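Local coordinates for putative iron binding protein (PDB 2OWT), which probably binds ferric iron outside the cytoplasmic membrane as the solute-binding component of a bacterial iron uptake system, at residues A[9-14]-A[41-46]. Residues are numbered along the deposited sequence; the frame is centred on the assembly and turned at random.
Sequences SLYTTR and DGLLER. With CO3 (carbonate ion), chain C.
Leu43 holds CG anti to its backbone N (chi1 -150°), sending its branched end from the first turn of helix 43-50 onto strand 7-12, while Tyr11 turns CG anti to its own carbonyl carbon and leans toward the helix. The two leucine methyls divide the work. Leu43 CD1 rests against Tyr11 CB at 3.8 Å and lies at the edge of the phenol ring, near its plane; CD2 reaches just past the strand, 3.9 Å from Thr13 CG2, the methyl with which threonine offers apolar surface here. A forked, apolar leucine suits this place because it can touch two neighbours at once, and it also meets Leu70 of helix 64-72. One turn later, Arg46 crosses Tyr11 at about a right angle, its CD 3.8 Å from Tyr11 CE2. This methylene makes the contact, and the guanidinium is turned nearly perpendicular to the ring, the planes 84° apart. Tyrosine serves both needs here: its ring is buried among apolar groups while its OH hydrogen-bonds Glu50 at the end of the same helix. Gly42, the N-cap residue, has a positive phi that glycine adopts easily, and its O accepts from Arg46 N (3.0 Å). At the end of the strand, Thr12 OG1 accepts from Arg14 N at 3.0 Å, an ST turn, and also bonds to Met60 O. Arg14, salt-bridged to Glu276, grips a carbonate, probably a crystallisation component: NE donates almost straight to O3 over 2.8 Å, in the guanidinium plane, and NH2 donates to O2, while Arg105 and Glu15 N bind the same anion. The side chain of Thr13 is about 8 Å from the bound ferric ion. No hydrogen bond joins the two segments, so apolar packing brings them together, whereas polar bonding gathers at the turn that here holds the carbonate.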
loop_
_atom_site.group_PDB
_atom_site.type_symbol
_atom_site.label_atom_id
_atom_site.label_comp_id
_atom_site.label_asym_id
_atom_site.label_seq_id
_atom_site.Cartn_x
_atom_site.Cartn_y
_atom_site.Cartn_z
ATOM N N SER A 9 17.655 -1.249 13.083
ATOM C CA SER A 9 16.827 -2.415 12.750
ATOM C C SER A 9 15.484 -2.008 12.183
ATOM O O SER A 9 14.782 -1.197 12.764
ATOM C CB SER A 9 16.610 -3.298 13.970
ATOM O OG SER A 9 17.838 -3.840 14.398
ATOM N N LEU A 10 15.140 -2.575 11.037
ATOM C CA LEU A 10 13.851 -2.327 10.421
ATOM C C LEU A 10 12.988 -3.581 10.485
ATOM O O LEU A 10 13.402 -4.658 10.066
ATOM C CB LEU A 10 14.014 -1.857 8.965
ATOM C CG LEU A 10 12.733 -1.694 8.132
ATOM C CD1 LEU A 10 12.032 -0.386 8.431
ATOM C CD2 LEU A 10 13.020 -1.801 6.641
ATOM N N TYR A 11 11.793 -3.420 11.039
ATOM C CA TYR A 11 10.744 -4.429 10.964
ATOM C C TYR A 11 9.703 -3.937 9.959
ATOM O O TYR A 11 9.183 -2.822 10.086
ATOM C CB TYR A 11 10.079 -4.597 12.328
ATOM C CG TYR A 11 10.873 -5.353 13.366
ATOM C CD1 TYR A 11 12.241 -5.111 13.561
ATOM C CD2 TYR A 11 10.241 -6.283 14.192
ATOM C CE1 TYR A 11 12.961 -5.794 14.524
ATOM C CE2 TYR A 11 10.947 -6.971 15.165
ATOM C CZ TYR A 11 12.306 -6.724 15.324
ATOM O OH TYR A 11 12.991 -7.411 16.287
ATOM N N THR A 12 9.386 -4.761 8.970
ATOM C CA THR A 12 8.437 -4.335 7.949
ATOM C C THR A 12 7.626 -5.463 7.290
ATOM O O THR A 12 8.039 -6.628 7.260
ATOM C CB THR A 12 9.118 -3.466 6.857
ATOM O OG1 THR A 12 8.112 -2.933 5.984
ATOM C CG2 THR A 12 10.128 -4.278 6.041
ATOM N N THR A 13 6.463 -5.086 6.777
ATOM C CA THR A 13 5.618 -5.987 6.019
ATOM C C THR A 13 5.900 -5.827 4.530
ATOM O O THR A 13 5.265 -6.485 3.697
ATOM C CB THR A 13 4.136 -5.699 6.260
ATOM O OG1 THR A 13 3.923 -4.281 6.210
ATOM C CG2 THR A 13 3.681 -6.256 7.608
ATOM N N ARG A 14 6.859 -4.955 4.202
ATOM C CA ARG A 14 7.191 -4.693 2.813
ATOM C C ARG A 14 7.826 -5.882 2.103
ATOM O O ARG A 14 8.496 -6.720 2.712
ATOM C CB ARG A 14 8.069 -3.453 2.659
ATOM C CG ARG A 14 7.348 -2.150 2.974
ATOM C CD ARG A 14 7.760 -1.041 2.042
ATOM N NE ARG A 14 7.245 -1.293 0.698
ATOM C CZ ARG A 14 7.190 -0.387 -0.276
ATOM N NH1 ARG A 14 7.612 0.863 -0.077
ATOM N NH2 ARG A 14 6.698 -0.741 -1.457
ATOM N N ASP A 41 2.764 -10.413 8.292
ATOM C CA ASP A 41 1.716 -9.739 9.048
ATOM C C ASP A 41 2.083 -9.883 10.528
ATOM O O ASP A 41 3.121 -10.472 10.850
ATOM C CB ASP A 41 0.359 -10.402 8.774
ATOM C CG ASP A 41 0.346 -11.879 9.138
ATOM O OD1 ASP A 41 -0.343 -12.667 8.452
ATOM O OD2 ASP A 41 1.018 -12.260 10.117
ATOM N N GLY A 42 1.218 -9.388 11.418
ATOM C CA GLY A 42 1.397 -9.547 12.863
ATOM C C GLY A 42 2.535 -8.736 13.444
ATOM O O GLY A 42 3.178 -9.133 14.416
ATOM N N LEU A 43 2.783 -7.585 12.845
ATOM C CA LEU A 43 3.860 -6.700 13.255
ATOM C C LEU A 43 3.676 -6.217 14.698
ATOM O O LEU A 43 4.640 -6.107 15.450
ATOM C CB LEU A 43 3.916 -5.518 12.280
ATOM C CG LEU A 43 5.205 -4.780 11.953
ATOM C CD1 LEU A 43 6.408 -5.699 11.996
ATOM C CD2 LEU A 43 5.033 -4.147 10.589
ATOM N N LEU A 44 2.436 -5.936 15.084
ATOM C CA LEU A 44 2.161 -5.542 16.452
ATOM C C LEU A 44 2.382 -6.695 17.442
ATOM O O LEU A 44 2.860 -6.466 18.555
ATOM C CB LEU A 44 0.759 -4.956 16.571
ATOM C CG LEU A 44 0.156 -4.660 17.949
ATOM C CD1 LEU A 44 0.944 -3.579 18.693
ATOM C CD2 LEU A 44 -1.299 -4.259 17.760
ATOM N N GLU A 45 2.068 -7.922 17.033
ATOM C CA GLU A 45 2.265 -9.080 17.905
ATOM C C GLU A 45 3.743 -9.358 18.128
ATOM O O GLU A 45 4.141 -9.664 19.248
ATOM C CB GLU A 45 1.535 -10.339 17.391
ATOM C CG GLU A 45 0.003 -10.327 17.574
ATOM C CD GLU A 45 -0.720 -9.318 16.668
ATOM O OE1 GLU A 45 -0.117 -8.865 15.673
ATOM O OE2 GLU A 45 -1.889 -8.968 16.953
ATOM N N ARG A 46 4.564 -9.245 17.085
ATOM C CA ARG A 46 5.983 -9.519 17.278
ATOM C C ARG A 46 6.700 -8.465 18.118
ATOM O O ARG A 46 7.497 -8.812 18.981
ATOM C CB ARG A 46 6.736 -9.759 15.975
ATOM C CG ARG A 46 7.972 -10.620 16.241
ATOM C CD ARG A 46 9.104 -10.269 15.344
ATOM N NE ARG A 46 9.168 -11.193 14.222
ATOM C CZ ARG A 46 10.279 -11.790 13.812
ATOM N NH1 ARG A 46 11.435 -11.548 14.430
ATOM N NH2 ARG A 46 10.230 -12.611 12.769
HETATM C C CO3 C . 4.965 -3.929 -0.818
HETATM O O1 CO3 C . 4.458 -5.121 -0.844
HETATM O O2 CO3 C . 4.356 -2.990 -1.462
HETATM O O3 CO3 C . 6.052 -3.670 -0.160
#